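Side-chain contacts in Glyco_hydro_cc domain-containing protein (Blastomyces gilchristii, PDB 6UB0), which hydrolyses beta-1,3-glucan of the curdlan type from the chain end, as an exo-beta-1,3-glucanase of glycoside hydrolase family 128: residues 71-76 and 87-92; 53-58 and 94-99; 58-63 and 101-106; 141-146 and 150-155. All blocks are in the same frame, centred on the assembly; numbering follows the deposited sequence.

Contact 1 (71-76 and 87-92); sequences LAFNEP and EAAAAA. With GLC (alpha-D-glucopyranose), chain B.
Phe-73 carries this contact: its ring points from the loop 71-76 at the helix segment 87-92. Before it, Leu-71 closes strand 69-71, and its side chain turns to the barrel interior, against Trp-173 and Thr-175. The Phe-73 ring meets the helix through CE2 and CZ. Its CE2 lies 3.5 Å from Ala-89 O, which sits at the ring edge near its plane. The same CE2 is 4.0 Å from Ala-89 CB. The neighbouring CZ touches Ala-92 CB at 3.8 Å, one helix turn further on. The small alanine side chains let the ring come close to the helix backbone. Asn-74 turns the other way, to the sugar. Its CG is anti to the backbone N (chi1 -162°), and ND2 gives a nearly straight hydrogen bond of 3.0 Å to GLC O2, at 171°. ND2 also bonds Gln-81. Glu-75 reaches the sugar with an extended chain, and its OE2 is 3.5 Å from GLC C1. Pro-76 follows, against Trp-122 and Pro-109. Asn-74 and Glu-75 belong to the glycan pocket, at the C-terminal end of a barrel strand, where TIM-barrel glycosidases build their active sites.

Contact 2 (53-58 and 94-99); sequences GSWNAD and QKYMNP
Helix residue Trp-55 faces Tyr-96 of helix 86-96, and the two CA atoms, 7.3 Å apart, are the nearest pair between the segments. Trp-55 is the main link. A chi1 near 180° (-179°) swings its indole off helix 52-64 and across to the other segment. NE1 lies 2.7 Å from Tyr-96 O, and this oxygen is in the plane of the indole, at its edge. The hydrogen bond is weak despite the short distance, because the N-H is bent away from the oxygen (128°). The oxygen stands partly beside CD1 as well as before NE1.

The indole and phenol side chains run alongside each other in opposed senses. Trp-55 CD1 packs on Tyr-96 CB at 3.6 Å. Asn-56 adds a looser touch: its ND2 is 4.2 Å from Tyr-96 CD1, at the edge of the phenol ring.

The Met-97 sulfur sits beside the NE1-CE2-CZ2 side of the indole. Bends at chi2 and chi3 of the methionine chain bring it there. SD is 3.5 Å from Trp-55 CZ2 and 3.9 Å from Trp-55 NE1. The sulfur lies oblique to the indole, 55° off the normal of the five-membered ring. Leu-46 packs on both Trp-55 and Tyr-96, and Tyr-52 stacks on Tyr-96. The arrangement joins two neighbouring outer helices of the TIM barrel, and its sulfur contact is a Met-aromatic interaction.

Contact 3 (58-63 and 101-106); sequences DAEAGI and AARARL
Glu-60 and Arg-103 form a two-pronged salt bridge between helix 52-64 and the loop that leads into strand 105-111. It lies on the outer layer of the TIM barrel, where a helix covers the start of a strand. The better bond runs from Arg-103 NH1 to Glu-60 OE1, 3.2 Å long and almost straight at 177°. The carboxylate oxygen lies in the guanidinium plane and is met on its syn side. The second bond, from Arg-103 NH2 to Glu-60 OE2, is weak at 3.4 Å. The carboxylate and guanidinium planes are 27° apart, so the two groups meet edge on with a modest twist. Together the bonds probably restrain the guanidinium.

The two chains reach this meeting by bending. The CB of Glu-60 points away from the other segment, and a bend at chi2 (-29°) brings the carboxylate back. Arg-103 starts toward the helix and bends at chi3. Both residues are exposed, so water probably weakens the attraction between the charges.

Ile-63, about one turn further along the helix, lies beside the salt bridge. Its CG2 is 4.1 Å from Arg-103 NH1. Its CD1 sits over one face of the guanidinium, offset toward the rim. Glu-60 therefore takes the edge of the flat group while Ile-63 covers a face.

Further in, Ala-104 rests on Leu-70 of strand 69-71. Its CB also meets the isoleucine, in a loose apolar touch of 4.4 Å to Ile-63 CG1.

Contact 4 (141-146 and 150-155); sequences VHWHGP and VDDFKR. With GLC (alpha-D-glucopyranose), chain B.
Trp-143 NE1 bonds Asp-152 OD2 across the contact at 2.8 Å, with an angle of 159°. That oxygen lies in the indole plane, but the N-H comes from above the carboxylate plane, 50° out of it. The other carboxylate oxygen is held from within the helix: Arg-155 NH2 bonds Asp-152 OD1 at 2.8 Å, as part of a salt bridge. This second donor probably helps hold the carboxylate in place for the indole.

Phe-153 covers one face of the same indole. Its CA stands over the centre of the ring system, and its CB makes a CH-pi contact, 3.8 Å from the centroid of the Trp-143 six-membered ring. The phenyl ring then turns its edge to this face in an offset edge-to-face pair, with planes at 75°. The closest atoms are Trp-143 CE3 and Phe-153 CD1, 3.4 Å apart. Gly-145 N lies over the opposite face, toward its rim.

His-142 and His-144 point away from the helix, to the sugar side. His-144 NE2 closely approaches GLC O1, at 3.0 Å, with the oxygen oblique to the imidazole. This NE2 is hydrogen-bonded to Glu-176.

Strand 138-146 and helix 150-166 belong to one beta-alpha-beta unit, completed by strand 172-180. The Phe-153 side chain also packs on Val-193 and Leu-197 of helix 183-199. The strand pairs with 105-111 and 172-180.

The four contacts lie in one barrel. Contacts 1 and 4 meet at the sugar. Their centres are 22 Å apart, but Glu-75 OE2 is 2.7 Å from His-142 ND1, probably a hydrogen bond, and both contacts touch GLC. Glu-176 also bonds this glucose. Contacts 1 and 2 share helix 86-96, and Met-97 CE packs 3.8 Å from Leu-71 C. Contacts 2 and 3 share helix 52-64 and Asp-58, with centres about 9 Å apart. Contacts 2 and 3 lie on the opposite side of the chain's centre from contact 4, about 31 and 30 Å away between centres. They join outer elements of the barrel and hold none of the glycan-pocket residues.

Contact 1 (71-76 and 87-92)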
loop_
_atom_site.group_PDB
_atom_site.type_symbol
_atom_site.label_atom_id
_atom_site.label_comp_id
_atom_site.label_asym_id
_atom_site.label_seq_id
_atom_site.Cartn_x
_atom_site.Cartn_y
_atom_site.Cartn_z
ATOM N N LEU A 71 -4.466 0.104 7.318
ATOM C CA LEU A 71 -4.843 0.394 5.891
ATOM C C LEU A 71 -6.328 0.088 5.643
ATOM O O LEU A 71 -6.844 -0.955 6.128
ATOM C CB LEU A 71 -4.038 -0.446 4.898
ATOM C CG LEU A 71 -2.562 -0.135 4.801
ATOM C CD1 LEU A 71 -1.806 -1.339 4.279
ATOM C CD2 LEU A 71 -2.254 1.114 3.984
ATOM N N ALA A 72 -6.935 0.873 4.757
ATOM C CA ALA A 72 -8.348 0.696 4.383
ATOM C C ALA A 72 -8.448 -0.085 3.069
ATOM O O ALA A 72 -7.441 -0.686 2.660
ATOM C CB ALA A 72 -9.011 2.037 4.290
ATOM N N PHE A 73 -9.608 -0.009 2.406
ATOM C CA PHE A 73 -10.069 -0.971 1.384
ATOM C C PHE A 73 -9.068 -1.046 0.218
ATOM O O PHE A 73 -8.404 -0.076 -0.158
ATOM C CB PHE A 73 -11.487 -0.579 0.950
ATOM C CG PHE A 73 -12.276 0.069 2.078
ATOM C CD1 PHE A 73 -12.588 -0.641 3.234
ATOM C CD2 PHE A 73 -12.697 1.396 1.987
ATOM C CE1 PHE A 73 -13.309 -0.064 4.277
ATOM C CE2 PHE A 73 -13.428 1.978 3.034
ATOM C CZ PHE A 73 -13.709 1.255 4.177
ATOM N N ASN A 74 -8.977 -2.239 -0.342
ATOM C CA ASN A 74 -8.125 -2.537 -1.531
ATOM C C ASN A 74 -8.854 -2.256 -2.846
ATOM O O ASN A 74 -9.622 -3.115 -3.281
ATOM C CB ASN A 74 -7.672 -3.973 -1.513
ATOM C CG ASN A 74 -6.489 -4.149 -2.427
ATOM O OD1 ASN A 74 -5.461 -3.527 -2.236
ATOM N ND2 ASN A 74 -6.680 -4.934 -3.466
ATOM N N GLU A 75 -8.465 -1.207 -3.536
ATOM C CA GLU A 75 -8.986 -0.979 -4.938
ATOM C C GLU A 75 -10.516 -0.995 -4.923
ATOM O O GLU A 75 -11.195 -1.790 -5.609
ATOM C CB GLU A 75 -8.379 -1.959 -5.948
ATOM C CG GLU A 75 -6.928 -1.632 -6.279
ATOM C CD GLU A 75 -6.311 -2.407 -7.413
ATOM O OE1 GLU A 75 -7.073 -3.181 -8.059
ATOM O OE2 GLU A 75 -5.097 -2.128 -7.686
ATOM N N PRO A 76 -11.140 -0.062 -4.158
ATOM C CA PRO A 76 -12.596 0.075 -4.208
ATOM C C PRO A 76 -13.074 0.478 -5.625
ATOM O O PRO A 76 -14.222 0.203 -5.992
ATOM C CB PRO A 76 -12.853 1.147 -3.127
ATOM C CG PRO A 76 -11.578 1.975 -3.111
ATOM C CD PRO A 76 -10.496 0.932 -3.288
ATOM N N GLU A 87 -19.001 7.019 -2.093
ATOM C CA GLU A 87 -19.978 7.319 -1.009
ATOM C C GLU A 87 -19.978 6.165 0.002
ATOM O O GLU A 87 -19.984 6.442 1.210
ATOM C CB GLU A 87 -21.439 7.495 -1.470
ATOM C CG GLU A 87 -21.677 8.298 -2.736
ATOM C CD GLU A 87 -23.049 7.997 -3.311
ATOM O OE1 GLU A 87 -23.117 7.177 -4.218
ATOM O OE2 GLU A 87 -24.049 8.513 -2.785
ATOM N N ALA A 88 -20.016 4.902 -0.437
ATOM C CA ALA A 88 -20.085 3.817 0.572
ATOM C C ALA A 88 -18.724 3.686 1.274
ATOM O O ALA A 88 -18.671 3.221 2.429
ATOM C CB ALA A 88 -20.496 2.534 -0.024
ATOM N N ALA A 89 -17.640 3.989 0.557
ATOM C CA ALA A 89 -16.293 3.944 1.175
ATOM C C ALA A 89 -16.221 4.983 2.294
ATOM O O ALA A 89 -15.646 4.661 3.370
ATOM C CB ALA A 89 -15.222 4.163 0.152
ATOM N N ALA A 90 -16.732 6.191 2.039
ATOM C CA ALA A 90 -16.684 7.334 2.988
ATOM C C ALA A 90 -17.391 6.922 4.281
ATOM O O ALA A 90 -16.822 7.072 5.387
ATOM C CB ALA A 90 -17.311 8.553 2.379
ATOM N N ALA A 91 -18.585 6.365 4.111
ATOM C CA ALA A 91 -19.460 5.865 5.183
ATOM C C ALA A 91 -18.699 4.818 5.976
ATOM O O ALA A 91 -18.615 4.953 7.205
ATOM C CB ALA A 91 -20.737 5.304 4.593
ATOM N N ALA A 92 -18.184 3.798 5.300
ATOM C CA ALA A 92 -17.573 2.638 5.979
ATOM C C ALA A 92 -16.224 3.060 6.569
ATOM O O ALA A 92 -15.791 2.421 7.543
ATOM C CB ALA A 92 -17.447 1.497 5.014
HETATM C C1 GLC B . -4.010 -5.413 -7.945
HETATM C C2 GLC B . -4.822 -6.061 -6.813
HETATM C C3 GLC B . -4.580 -7.570 -6.756
HETATM C C4 GLC B . -4.787 -8.178 -8.170
HETATM C C5 GLC B . -4.029 -7.421 -9.228
HETATM C C6 GLC B . -4.189 -7.944 -10.670
HETATM O O1 GLC B . -2.594 -5.617 -7.826
HETATM O O2 GLC B . -4.584 -5.557 -5.477
HETATM O O3 GLC B . -5.447 -8.143 -5.778
HETATM O O4 GLC B . -4.248 -9.457 -8.179
HETATM O O5 GLC B . -4.454 -6.059 -9.166
HETATM O O6 GLC B . -5.494 -8.440 -10.742
#

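Contact 2 (53-58 and 94-99)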
loop_
_atom_site.group_PDB
_atom_site.type_symbol
_atom_site.label_atom_id
_atom_site.label_comp_id
_atom_site.label_asym_id
_atom_site.label_seq_id
_atom_site.Cartn_x
_atom_site.Cartn_y
_atom_site.Cartn_z
ATOM N N GLY A 53 -17.033 -7.517 9.555
ATOM C CA GLY A 53 -17.371 -8.480 10.607
ATOM C C GLY A 53 -16.330 -8.569 11.703
ATOM O O GLY A 53 -16.735 -8.632 12.846
ATOM N N SER A 54 -15.034 -8.598 11.368
ATOM C CA SER A 54 -13.931 -8.878 12.330
ATOM C C SER A 54 -13.070 -7.637 12.595
ATOM O O SER A 54 -12.200 -7.675 13.493
ATOM C CB SER A 54 -13.098 -10.044 11.862
ATOM O OG SER A 54 -12.327 -9.687 10.739
ATOM N N TRP A 55 -13.273 -6.574 11.828
ATOM C CA TRP A 55 -12.356 -5.406 11.810
ATOM C C TRP A 55 -12.139 -4.848 13.225
ATOM O O TRP A 55 -11.003 -4.538 13.583
ATOM C CB TRP A 55 -12.892 -4.326 10.888
ATOM C CG TRP A 55 -11.981 -3.157 10.841
ATOM C CD1 TRP A 55 -12.278 -1.861 11.130
ATOM C CD2 TRP A 55 -10.594 -3.199 10.495
ATOM N NE1 TRP A 55 -11.161 -1.090 11.005
ATOM C CE2 TRP A 55 -10.125 -1.873 10.565
ATOM C CE3 TRP A 55 -9.723 -4.221 10.091
ATOM C CZ2 TRP A 55 -8.818 -1.538 10.234
ATOM C CZ3 TRP A 55 -8.418 -3.890 9.789
ATOM C CH2 TRP A 55 -7.974 -2.573 9.865
ATOM N N ASN A 56 -13.196 -4.689 14.018
ATOM C CA ASN A 56 -13.014 -4.184 15.401
ATOM C C ASN A 56 -11.868 -5.003 16.016
ATOM O O ASN A 56 -10.851 -4.369 16.495
ATOM C CB ASN A 56 -14.393 -4.205 16.041
ATOM C CG ASN A 56 -15.325 -3.815 14.918
ATOM O OD1 ASN A 56 -15.752 -4.668 14.109
ATOM N ND2 ASN A 56 -15.395 -2.516 14.680
ATOM N N ALA A 57 -12.137 -6.324 16.088
ATOM C CA ALA A 57 -11.315 -7.325 16.799
ATOM C C ALA A 57 -9.928 -7.300 16.195
ATOM O O ALA A 57 -8.958 -7.328 16.944
ATOM C CB ALA A 57 -11.933 -8.691 16.676
ATOM N N ASP A 58 -9.849 -7.213 14.867
ATOM C CA ASP A 58 -8.559 -7.310 14.135
ATOM C C ASP A 58 -7.720 -6.067 14.438
ATOM O O ASP A 58 -6.557 -6.242 14.814
ATOM C CB ASP A 58 -8.797 -7.508 12.640
ATOM C CG ASP A 58 -9.589 -8.752 12.261
ATOM O OD1 ASP A 58 -9.328 -9.826 12.829
ATOM O OD2 ASP A 58 -10.407 -8.639 11.315
ATOM N N GLN A 94 -15.406 6.203 7.788
ATOM C CA GLN A 94 -15.786 7.017 8.967
ATOM C C GLN A 94 -16.203 6.075 10.073
ATOM O O GLN A 94 -15.781 6.330 11.224
ATOM C CB GLN A 94 -16.896 7.997 8.621
ATOM C CG GLN A 94 -16.307 9.271 8.061
ATOM C CD GLN A 94 -17.401 10.216 7.675
ATOM O OE1 GLN A 94 -18.033 10.832 8.527
ATOM N NE2 GLN A 94 -17.606 10.342 6.386
ATOM N N LYS A 95 -16.969 5.047 9.717
ATOM C CA LYS A 95 -17.483 4.025 10.661
ATOM C C LYS A 95 -16.356 3.155 11.235
ATOM O O LYS A 95 -16.349 2.978 12.459
ATOM C CB LYS A 95 -18.550 3.130 10.031
ATOM C CG LYS A 95 -19.156 2.088 10.968
ATOM C CD LYS A 95 -20.498 1.535 10.450
ATOM C CE LYS A 95 -20.732 0.076 10.812
ATOM N NZ LYS A 95 -21.355 -0.106 12.154
ATOM N N TYR A 96 -15.501 2.576 10.393
ATOM C CA TYR A 96 -14.674 1.388 10.735
ATOM C C TYR A 96 -13.203 1.783 10.946
ATOM O O TYR A 96 -12.516 1.087 11.704
ATOM C CB TYR A 96 -14.815 0.299 9.661
ATOM C CG TYR A 96 -16.081 -0.521 9.741
ATOM C CD1 TYR A 96 -16.258 -1.445 10.757
ATOM C CD2 TYR A 96 -17.068 -0.433 8.765
ATOM C CE1 TYR A 96 -17.400 -2.226 10.840
ATOM C CE2 TYR A 96 -18.215 -1.221 8.819
ATOM C CZ TYR A 96 -18.384 -2.118 9.870
ATOM O OH TYR A 96 -19.522 -2.894 9.988
ATOM N N MET A 97 -12.737 2.877 10.339
ATOM C CA MET A 97 -11.344 3.367 10.493
ATOM C C MET A 97 -11.222 4.538 11.511
ATOM O O MET A 97 -10.332 4.451 12.401
ATOM C CB MET A 97 -10.816 3.770 9.119
ATOM C CG MET A 97 -10.933 2.622 8.092
ATOM S SD MET A 97 -9.718 1.283 8.276
ATOM C CE MET A 97 -8.170 2.182 8.166
ATOM N N ASN A 98 -11.962 5.650 11.330
ATOM C CA ASN A 98 -11.847 6.890 12.165
ATOM C C ASN A 98 -11.711 6.590 13.659
ATOM O O ASN A 98 -11.101 7.369 14.369
ATOM C CB ASN A 98 -13.061 7.817 12.039
ATOM C CG ASN A 98 -12.908 8.847 10.942
ATOM O OD1 ASN A 98 -12.147 8.641 10.009
ATOM N ND2 ASN A 98 -13.634 9.952 11.025
ATOM N N PRO A 99 -12.443 5.591 14.199
ATOM C CA PRO A 99 -12.343 5.187 15.603
ATOM C C PRO A 99 -10.958 4.866 16.169
ATOM O O PRO A 99 -10.813 4.977 17.323
ATOM C CB PRO A 99 -13.125 3.864 15.685
ATOM C CG PRO A 99 -13.760 3.661 14.303
ATOM C CD PRO A 99 -13.623 4.977 13.568
#

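Contact 3 (58-63 and 101-106)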
loop_
_atom_site.group_PDB
_atom_site.type_symbol
_atom_site.label_atom_id
_atom_site.label_comp_id
_atom_site.label_asym_id
_atom_site.label_seq_id
_atom_site.Cartn_x
_atom_site.Cartn_y
_atom_site.Cartn_z
ATOM N N ASP A 58 -9.849 -7.213 14.867
ATOM C CA ASP A 58 -8.559 -7.310 14.135
ATOM C C ASP A 58 -7.720 -6.067 14.438
ATOM O O ASP A 58 -6.557 -6.242 14.814
ATOM C CB ASP A 58 -8.797 -7.508 12.640
ATOM C CG ASP A 58 -9.589 -8.752 12.261
ATOM O OD1 ASP A 58 -9.328 -9.826 12.829
ATOM O OD2 ASP A 58 -10.407 -8.639 11.315
ATOM N N ALA A 59 -8.300 -4.858 14.344
ATOM C CA ALA A 59 -7.602 -3.597 14.699
ATOM C C ALA A 59 -7.092 -3.695 16.160
ATOM O O ALA A 59 -5.961 -3.221 16.483
ATOM C CB ALA A 59 -8.516 -2.409 14.473
ATOM N N GLU A 60 -7.881 -4.319 17.043
ATOM C CA GLU A 60 -7.494 -4.448 18.475
ATOM C C GLU A 60 -6.195 -5.259 18.611
ATOM O O GLU A 60 -5.308 -4.740 19.284
ATOM C CB GLU A 60 -8.625 -5.063 19.311
ATOM C CG GLU A 60 -9.643 -4.099 19.993
ATOM C CD GLU A 60 -9.313 -2.623 20.465
ATOM O OE1 GLU A 60 -8.213 -2.420 20.998
ATOM O OE2 GLU A 60 -10.217 -1.730 20.418
ATOM N N ALA A 61 -6.093 -6.482 18.056
ATOM C CA ALA A 61 -4.904 -7.374 18.177
ATOM C C ALA A 61 -3.645 -6.644 17.701
ATOM O O ALA A 61 -2.571 -6.768 18.374
ATOM C CB ALA A 61 -5.112 -8.649 17.387
ATOM N N GLY A 62 -3.786 -5.940 16.574
ATOM C CA GLY A 62 -2.674 -5.337 15.818
ATOM C C GLY A 62 -2.104 -4.149 16.559
ATOM O O GLY A 62 -0.854 -4.068 16.667
ATOM N N ILE A 63 -2.990 -3.252 17.012
ATOM C CA ILE A 63 -2.620 -2.113 17.901
ATOM C C ILE A 63 -1.979 -2.736 19.143
ATOM O O ILE A 63 -0.880 -2.302 19.479
ATOM C CB ILE A 63 -3.826 -1.222 18.236
ATOM C CG1 ILE A 63 -4.262 -0.412 17.018
ATOM C CG2 ILE A 63 -3.530 -0.307 19.421
ATOM C CD1 ILE A 63 -5.688 0.063 17.085
ATOM N N ALA A 101 -8.191 6.387 15.184
ATOM C CA ALA A 101 -7.375 7.573 14.837
ATOM C C ALA A 101 -6.402 7.913 15.970
ATOM O O ALA A 101 -5.288 8.353 15.659
ATOM C CB ALA A 101 -8.262 8.748 14.547
ATOM N N ALA A 102 -6.819 7.731 17.220
ATOM C CA ALA A 102 -6.029 8.139 18.404
ATOM C C ALA A 102 -4.850 7.166 18.586
ATOM O O ALA A 102 -3.790 7.598 19.054
ATOM C CB ALA A 102 -6.924 8.233 19.623
ATOM N N ARG A 103 -4.996 5.922 18.127
ATOM C CA ARG A 103 -4.046 4.825 18.429
ATOM C C ARG A 103 -3.250 4.399 17.187
ATOM O O ARG A 103 -2.284 3.671 17.315
ATOM C CB ARG A 103 -4.825 3.710 19.130
ATOM C CG ARG A 103 -5.118 4.069 20.584
ATOM C CD ARG A 103 -6.160 3.235 21.332
ATOM N NE ARG A 103 -7.357 2.829 20.590
ATOM C CZ ARG A 103 -7.826 1.585 20.530
ATOM N NH1 ARG A 103 -7.181 0.602 21.141
ATOM N NH2 ARG A 103 -8.901 1.320 19.788
ATOM N N ALA A 104 -3.571 4.905 16.009
ATOM C CA ALA A 104 -2.887 4.438 14.794
ATOM C C ALA A 104 -3.068 5.467 13.687
ATOM O O ALA A 104 -4.094 6.240 13.705
ATOM C CB ALA A 104 -3.449 3.084 14.433
ATOM N N ARG A 105 -2.081 5.493 12.797
ATOM C CA ARG A 105 -2.152 6.298 11.571
ATOM C C ARG A 105 -2.996 5.480 10.580
ATOM O O ARG A 105 -2.924 4.224 10.614
ATOM C CB ARG A 105 -0.737 6.676 11.156
ATOM C CG ARG A 105 0.048 7.308 12.289
ATOM C CD ARG A 105 1.421 7.693 11.825
ATOM N NE ARG A 105 1.330 8.706 10.795
ATOM C CZ ARG A 105 1.650 8.504 9.524
ATOM N NH1 ARG A 105 2.067 7.314 9.134
ATOM N NH2 ARG A 105 1.501 9.477 8.640
ATOM N N LEU A 106 -3.939 6.166 9.940
ATOM C CA LEU A 106 -4.970 5.570 9.073
ATOM C C LEU A 106 -4.611 5.896 7.623
ATOM O O LEU A 106 -4.341 7.107 7.277
ATOM C CB LEU A 106 -6.332 6.129 9.480
ATOM C CG LEU A 106 -6.692 5.924 10.949
ATOM C CD1 LEU A 106 -8.087 6.477 11.280
ATOM C CD2 LEU A 106 -6.579 4.453 11.329
#

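Contact 4 (141-146 and 150-155)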
loop_
_atom_site.group_PDB
_atom_site.type_symbol
_atom_site.label_atom_id
_atom_site.label_comp_id
_atom_site.label_asym_id
_atom_site.label_seq_id
_atom_site.Cartn_x
_atom_site.Cartn_y
_atom_site.Cartn_z
ATOM N N VAL A 141 -1.941 4.248 -2.690
ATOM C CA VAL A 141 -2.163 4.125 -4.163
ATOM C C VAL A 141 -1.377 2.942 -4.754
ATOM O O VAL A 141 -0.390 2.460 -4.153
ATOM C CB VAL A 141 -1.719 5.420 -4.874
ATOM C CG1 VAL A 141 -2.481 6.645 -4.320
ATOM C CG2 VAL A 141 -0.205 5.559 -4.815
ATOM N N HIS A 142 -1.772 2.519 -5.938
ATOM C CA HIS A 142 -1.155 1.391 -6.662
ATOM C C HIS A 142 -0.809 1.782 -8.094
ATOM O O HIS A 142 -1.677 2.426 -8.676
ATOM C CB HIS A 142 -2.138 0.283 -6.837
ATOM C CG HIS A 142 -2.548 -0.406 -5.606
ATOM N ND1 HIS A 142 -3.521 -1.317 -5.626
ATOM C CD2 HIS A 142 -2.120 -0.297 -4.329
ATOM C CE1 HIS A 142 -3.665 -1.841 -4.429
ATOM N NE2 HIS A 142 -2.827 -1.220 -3.586
ATOM N N TRP A 143 0.317 1.317 -8.677
ATOM C CA TRP A 143 0.628 1.533 -10.104
ATOM C C TRP A 143 1.169 0.229 -10.719
ATOM O O TRP A 143 2.152 -0.303 -10.163
ATOM C CB TRP A 143 1.585 2.715 -10.277
ATOM C CG TRP A 143 1.802 3.014 -11.722
ATOM C CD1 TRP A 143 1.040 3.812 -12.524
ATOM C CD2 TRP A 143 2.776 2.401 -12.570
ATOM N NE1 TRP A 143 1.544 3.811 -13.804
ATOM C CE2 TRP A 143 2.604 2.945 -13.863
ATOM C CE3 TRP A 143 3.792 1.473 -12.355
ATOM C CZ2 TRP A 143 3.439 2.593 -14.915
ATOM C CZ3 TRP A 143 4.623 1.132 -13.400
ATOM C CH2 TRP A 143 4.439 1.677 -14.674
ATOM N N HIS A 144 0.474 -0.331 -11.720
ATOM C CA HIS A 144 0.932 -1.487 -12.525
ATOM C C HIS A 144 0.989 -1.037 -13.988
ATOM O O HIS A 144 0.098 -0.319 -14.440
ATOM C CB HIS A 144 0.014 -2.695 -12.423
ATOM C CG HIS A 144 -0.129 -3.244 -11.040
ATOM N ND1 HIS A 144 0.294 -4.532 -10.714
ATOM C CD2 HIS A 144 -0.672 -2.720 -9.925
ATOM C CE1 HIS A 144 0.042 -4.769 -9.447
ATOM N NE2 HIS A 144 -0.529 -3.671 -8.941
ATOM N N GLY A 145 2.011 -1.470 -14.698
ATOM C CA GLY A 145 2.197 -1.033 -16.081
ATOM C C GLY A 145 3.523 -1.552 -16.595
ATOM O O GLY A 145 4.368 -1.992 -15.803
ATOM N N PRO A 146 3.698 -1.566 -17.933
ATOM C CA PRO A 146 4.982 -1.953 -18.489
ATOM C C PRO A 146 6.183 -1.158 -17.706
ATOM O O PRO A 146 5.890 -0.083 -17.337
ATOM C CB PRO A 146 4.804 -1.630 -19.985
ATOM C CG PRO A 146 3.319 -1.776 -20.207
ATOM C CD PRO A 146 2.700 -1.215 -18.948
ATOM N N VAL A 150 7.773 4.166 -17.159
ATOM C CA VAL A 150 8.324 4.663 -15.863
ATOM C C VAL A 150 7.864 6.096 -15.613
ATOM O O VAL A 150 7.589 6.443 -14.453
ATOM C CB VAL A 150 9.858 4.650 -15.853
ATOM C CG1 VAL A 150 10.389 5.292 -14.581
ATOM C CG2 VAL A 150 10.421 3.252 -16.055
ATOM N N ASP A 151 7.879 6.942 -16.641
ATOM C CA ASP A 151 7.484 8.354 -16.428
ATOM C C ASP A 151 6.088 8.357 -15.756
ATOM O O ASP A 151 5.714 9.170 -14.834
ATOM C CB ASP A 151 7.458 9.129 -17.745
ATOM C CG ASP A 151 8.615 8.686 -18.613
ATOM O OD1 ASP A 151 9.735 9.083 -18.267
ATOM O OD2 ASP A 151 8.377 7.862 -19.558
ATOM N N ASP A 152 5.163 7.603 -16.421
ATOM C CA ASP A 152 3.734 7.582 -16.038
ATOM C C ASP A 152 3.682 7.189 -14.552
ATOM O O ASP A 152 2.887 7.799 -13.803
ATOM C CB ASP A 152 2.909 6.680 -16.951
ATOM C CG ASP A 152 1.499 6.440 -16.458
ATOM O OD1 ASP A 152 0.726 7.425 -16.363
ATOM O OD2 ASP A 152 1.169 5.266 -16.186
ATOM N N PHE A 153 4.529 6.250 -14.142
ATOM C CA PHE A 153 4.654 5.862 -12.709
ATOM C C PHE A 153 4.761 7.154 -11.880
ATOM O O PHE A 153 3.880 7.441 -11.065
ATOM C CB PHE A 153 5.788 4.864 -12.457
ATOM C CG PHE A 153 5.989 4.585 -10.987
ATOM C CD1 PHE A 153 5.104 3.776 -10.278
ATOM C CD2 PHE A 153 7.003 5.215 -10.287
ATOM C CE1 PHE A 153 5.276 3.561 -8.914
ATOM C CE2 PHE A 153 7.168 5.010 -8.925
ATOM C CZ PHE A 153 6.312 4.171 -8.245
ATOM N N LYS A 154 5.762 7.968 -12.167
ATOM C CA LYS A 154 6.192 9.121 -11.330
ATOM C C LYS A 154 5.128 10.218 -11.318
ATOM O O LYS A 154 4.977 10.888 -10.285
ATOM C CB LYS A 154 7.533 9.615 -11.867
ATOM C CG LYS A 154 8.601 8.531 -11.902
ATOM C CD LYS A 154 9.924 8.984 -12.502
ATOM C CE LYS A 154 10.895 9.497 -11.465
ATOM N NZ LYS A 154 12.261 9.653 -12.009
ATOM N N ARG A 155 4.457 10.426 -12.452
ATOM C CA ARG A 155 3.415 11.461 -12.666
ATOM C C ARG A 155 2.258 11.109 -11.733
ATOM O O ARG A 155 1.798 11.964 -10.908
ATOM C CB ARG A 155 3.055 11.422 -14.165
ATOM C CG ARG A 155 1.851 12.248 -14.607
ATOM C CD ARG A 155 0.484 11.731 -14.135
ATOM N NE ARG A 155 0.128 10.369 -14.577
ATOM C CZ ARG A 155 -1.015 9.728 -14.282
ATOM N NH1 ARG A 155 -1.926 10.292 -13.503
ATOM N NH2 ARG A 155 -1.230 8.505 -14.747
HETATM C C1 GLC B . -4.010 -5.413 -7.945
HETATM C C2 GLC B . -4.822 -6.061 -6.813
HETATM C C3 GLC B . -4.580 -7.570 -6.756
HETATM C C4 GLC B . -4.787 -8.178 -8.170
HETATM C C5 GLC B . -4.029 -7.421 -9.228
HETATM C C6 GLC B . -4.189 -7.944 -10.670
HETATM O O1 GLC B . -2.594 -5.617 -7.826
HETATM O O2 GLC B . -4.584 -5.557 -5.477
HETATM O O3 GLC B . -5.447 -8.143 -5.778
HETATM O O4 GLC B . -4.248 -9.457 -8.179
HETATM O O5 GLC B . -4.454 -6.059 -9.166
HETATM O O6 GLC B . -5.494 -8.440 -10.742
#